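Local coordinates for protein OBody AM1L10 (Pyrobaculum aerophilum, PDB 4GN3) that is an engineered OB-fold domain from a hyperthermophilic archaeon that probably serves as a binding scaffold recognising another protein, at residues G61-H66 and E100-E105. Numbering follows the deposited sequence.
Sequences GKTPDH and EIFPSE
The hydroxyl OG1 of Thr63 is gripped by the backbone N-H of Glu59 and by a water, and lies 3.5 Å from CE1 of Phe102. With OG1 anti to the carbonyl carbon and beside the backbone N (chi1 -65°), it lies 3.0 Å from water 1, which in turn donates a hydrogen to Pro103 O at 2.7 Å. No direct hydrogen bond joins residues 61-66 to residues 100-105; this water bridges the two segments, sitting over one face of the Phe102 ring near its rim. Lys62 takes the opposite face. Its chain, bent near the end, crosses the phenylalanine at about a right angle, bringing CE to 3.7 Å from Phe102 CZ. Lys62 NZ lies off-centre over the ring, 4.4 Å from the Phe102 centroid and 31° from the normal, a cation-pi contact. The ammonium is also held by a salt bridge to Glu59 and a hydrogen bond to Tyr57, whose ring meets that of Phe102. At the ring edge, near its plane, Lys62 O stands 3.7 Å from Phe102 CZ. Cutting Phe102 back to an alanine would probably leave Lys62 CE without its aromatic platform and water 1 without a ring face beside it, although Glu59 and Tyr57 could still hold the ammonium. A second bridge is found at His66 of helix 65-73: water 2 lies in the plane of the His66 ring, 2.6 Å from NE2, and donates to Ser104 O. Thr63 and Pro103 are buried, Thr63 touching Phe68 and Pro103 touching Leu67 of that helix. Joined here are the lead-in to the helix, which connects strands 54-59 and 79-88, and strand 99-103, parallel to 54-59 and antiparallel to 79-88, an arrangement characteristic of the closed five-stranded barrel and helix of the OB-fold.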
ATOM      1  N   GLY B  61      -3.834  11.160  -6.446  1.00 26.80           N
ATOM      2  CA  GLY B  61      -5.052  11.578  -7.137  1.00 28.60           C
ATOM      3  C   GLY B  61      -6.228  11.782  -6.206  1.00 30.35           C
ATOM      4  O   GLY B  61      -7.256  12.301  -6.619  1.00 32.11           O
ATOM      5  N   LYS B  62      -6.079  11.373  -4.947  1.00 30.04           N
ATOM      6  CA  LYS B  62      -7.146  11.528  -3.962  1.00 30.81           C
ATOM      7  C   LYS B  62      -6.682  12.380  -2.794  1.00 29.61           C
ATOM      8  O   LYS B  62      -7.374  13.305  -2.376  1.00 27.70           O
ATOM      9  CB  LYS B  62      -7.609  10.168  -3.459  1.00 33.34           C
ATOM     10  CG  LYS B  62      -8.728   9.552  -4.281  1.00 37.56           C
ATOM     11  CD  LYS B  62      -9.260   8.299  -3.599  1.00 40.57           C
ATOM     12  CE  LYS B  62      -9.690   8.579  -2.164  1.00 43.64           C
ATOM     13  NZ  LYS B  62      -9.470   7.403  -1.277  1.00 45.97           N
ATOM     14  N   THR B  63      -5.505  12.044  -2.277  1.00 28.27           N
ATOM     15  CA  THR B  63      -4.837  12.812  -1.239  1.00 28.54           C
ATOM     16  C   THR B  63      -4.279  14.092  -1.861  1.00 29.34           C
ATOM     17  O   THR B  63      -3.651  14.033  -2.924  1.00 29.94           O
ATOM     18  CB  THR B  63      -3.702  11.974  -0.609  1.00 27.01           C
ATOM     19  OG1 THR B  63      -4.271  10.848   0.070  1.00 26.72           O
ATOM     20  CG2 THR B  63      -2.879  12.796   0.379  1.00 27.55           C
ATOM     21  N   PRO B  64      -4.519  15.256  -1.219  1.00 31.24           N
ATOM     22  CA  PRO B  64      -3.952  16.517  -1.711  1.00 32.40           C
ATOM     23  C   PRO B  64      -2.443  16.429  -1.864  1.00 33.26           C
ATOM     24  O   PRO B  64      -1.757  15.871  -1.001  1.00 32.07           O
ATOM     25  CB  PRO B  64      -4.311  17.520  -0.613  1.00 33.08           C
ATOM     26  CG  PRO B  64      -5.530  16.958   0.028  1.00 32.97           C
ATOM     27  CD  PRO B  64      -5.405  15.463  -0.058  1.00 31.46           C
ATOM     28  N   ASP B  65      -1.932  16.982  -2.959  1.00 34.53           N
ATOM     29  CA  ASP B  65      -0.524  16.845  -3.289  1.00 36.38           C
ATOM     30  C   ASP B  65       0.413  17.462  -2.257  1.00 34.39           C
ATOM     31  O   ASP B  65       1.530  16.982  -2.091  1.00 34.77           O
ATOM     32  CB  ASP B  65      -0.240  17.342  -4.711  1.00 41.38           C
ATOM     33  CG  ASP B  65      -0.610  16.304  -5.771  1.00 45.61           C
ATOM     34  OD1 ASP B  65      -0.127  15.150  -5.684  1.00 45.18           O
ATOM     35  OD2 ASP B  65      -1.388  16.640  -6.689  1.00 49.41           O
ATOM     36  N   HIS B  66      -0.043  18.494  -1.543  1.00 32.39           N
ATOM     37  CA  HIS B  66       0.774  19.100  -0.483  1.00 32.55           C
ATOM     38  C   HIS B  66       1.052  18.150   0.658  1.00 30.97           C
ATOM     39  O   HIS B  66       2.084  18.257   1.333  1.00 29.85           O
ATOM     40  CB  HIS B  66       0.177  20.424   0.009  1.00 34.28           C
ATOM     41  CG  HIS B  66      -1.025  20.271   0.914  1.00 34.96           C
ATOM     42  ND1 HIS B  66      -2.277  20.148   0.441  1.00 36.39           N
ATOM     43  CD2 HIS B  66      -1.128  20.250   2.306  1.00 36.47           C
ATOM     44  CE1 HIS B  66      -3.140  20.042   1.471  1.00 36.88           C
ATOM     45  NE2 HIS B  66      -2.434  20.102   2.612  1.00 36.94           N
ATOM     46  N   GLU B 100      -8.564   2.856   9.160  1.00 23.47           N
ATOM     47  CA  GLU B 100      -7.509   3.767   8.726  1.00 23.80           C
ATOM     48  C   GLU B 100      -8.014   5.211   8.713  1.00 22.49           C
ATOM     49  O   GLU B 100      -9.214   5.462   8.903  1.00 22.42           O
ATOM     50  CB  GLU B 100      -6.990   3.372   7.339  1.00 24.68           C
ATOM     51  CG  GLU B 100      -8.049   3.486   6.252  1.00 26.12           C
ATOM     52  CD  GLU B 100      -7.707   2.725   4.982  1.00 27.32           C
ATOM     53  OE1 GLU B 100      -8.579   2.591   4.114  1.00 28.36           O
ATOM     54  OE2 GLU B 100      -6.560   2.279   4.828  1.00 28.23           O
ATOM     55  N   ILE B 101      -7.093   6.145   8.481  1.00 21.46           N
ATOM     56  CA  ILE B 101      -7.414   7.572   8.412  1.00 21.40           C
ATOM     57  C   ILE B 101      -7.003   8.162   7.065  1.00 21.32           C
ATOM     58  O   ILE B 101      -5.871   7.975   6.598  1.00 21.47           O
ATOM     59  CB  ILE B 101      -6.770   8.381   9.577  1.00 20.98           C
ATOM     60  CG1 ILE B 101      -7.326   7.911  10.933  1.00 21.02           C
ATOM     61  CG2 ILE B 101      -7.011   9.875   9.389  1.00 21.61           C
ATOM     62  CD1 ILE B 101      -6.595   8.453  12.155  1.00 20.52           C
ATOM     63  N   PHE B 102      -7.946   8.872   6.448  1.00 20.90           N
ATOM     64  CA  PHE B 102      -7.708   9.596   5.212  1.00 22.28           C
ATOM     65  C   PHE B 102      -7.445  11.043   5.625  1.00 21.31           C
ATOM     66  O   PHE B 102      -8.367  11.728   6.057  1.00 19.99           O
ATOM     67  CB  PHE B 102      -8.947   9.482   4.310  1.00 24.70           C
ATOM     68  CG  PHE B 102      -8.760  10.043   2.927  1.00 27.94           C
ATOM     69  CD1 PHE B 102      -7.760   9.554   2.084  1.00 29.70           C
ATOM     70  CD2 PHE B 102      -9.607  11.043   2.448  1.00 30.34           C
ATOM     71  CE1 PHE B 102      -7.599  10.064   0.800  1.00 30.04           C
ATOM     72  CE2 PHE B 102      -9.449  11.562   1.166  1.00 30.86           C
ATOM     73  CZ  PHE B 102      -8.444  11.068   0.343  1.00 31.42           C
ATOM     74  N   PRO B 103      -6.180  11.504   5.518  1.00 21.62           N
ATOM     75  CA  PRO B 103      -5.801  12.783   6.125  1.00 21.55           C
ATOM     76  C   PRO B 103      -6.183  14.026   5.316  1.00 22.02           C
ATOM     77  O   PRO B 103      -6.146  14.013   4.087  1.00 22.95           O
ATOM     78  CB  PRO B 103      -4.275  12.679   6.211  1.00 21.14           C
ATOM     79  CG  PRO B 103      -3.898  11.852   5.025  1.00 21.08           C
ATOM     80  CD  PRO B 103      -5.046  10.881   4.807  1.00 21.20           C
ATOM     81  N   SER B 104      -6.523  15.097   6.021  1.00 22.56           N
ATOM     82  CA  SER B 104      -6.595  16.422   5.408  1.00 23.72           C
ATOM     83  C   SER B 104      -5.438  17.304   5.881  1.00 23.95           C
ATOM     84  O   SER B 104      -5.025  18.228   5.180  1.00 25.99           O
ATOM     85  CB  SER B 104      -7.930  17.093   5.716  1.00 23.14           C
ATOM     86  OG  SER B 104      -8.122  17.209   7.118  1.00 23.14           O
ATOM     87  N   GLU B 105      -4.920  17.020   7.071  1.00 24.37           N
ATOM     88  CA  GLU B 105      -3.805  17.788   7.625  1.00 24.49           C
ATOM     89  C   GLU B 105      -2.746  16.869   8.227  1.00 23.36           C
ATOM     90  O   GLU B 105      -3.075  15.931   8.961  1.00 22.37           O
ATOM     91  CB  GLU B 105      -4.302  18.759   8.704  1.00 25.56           C
ATOM     92  CG  GLU B 105      -5.239  19.856   8.220  1.00 27.48           C
ATOM     93  CD  GLU B 105      -5.813  20.685   9.364  1.00 29.64           C
ATOM     94  OE1 GLU B 105      -6.894  21.282   9.180  1.00 31.07           O
ATOM     95  OE2 GLU B 105      -5.204  20.729  10.457  1.00 29.96           O
TER
HETATM   96  O   HOH W   1      -5.965  12.407   1.948  1.00 27.91           O
HETATM   97  O   HOH W   2      -3.375  20.595   4.993  1.00 40.70           O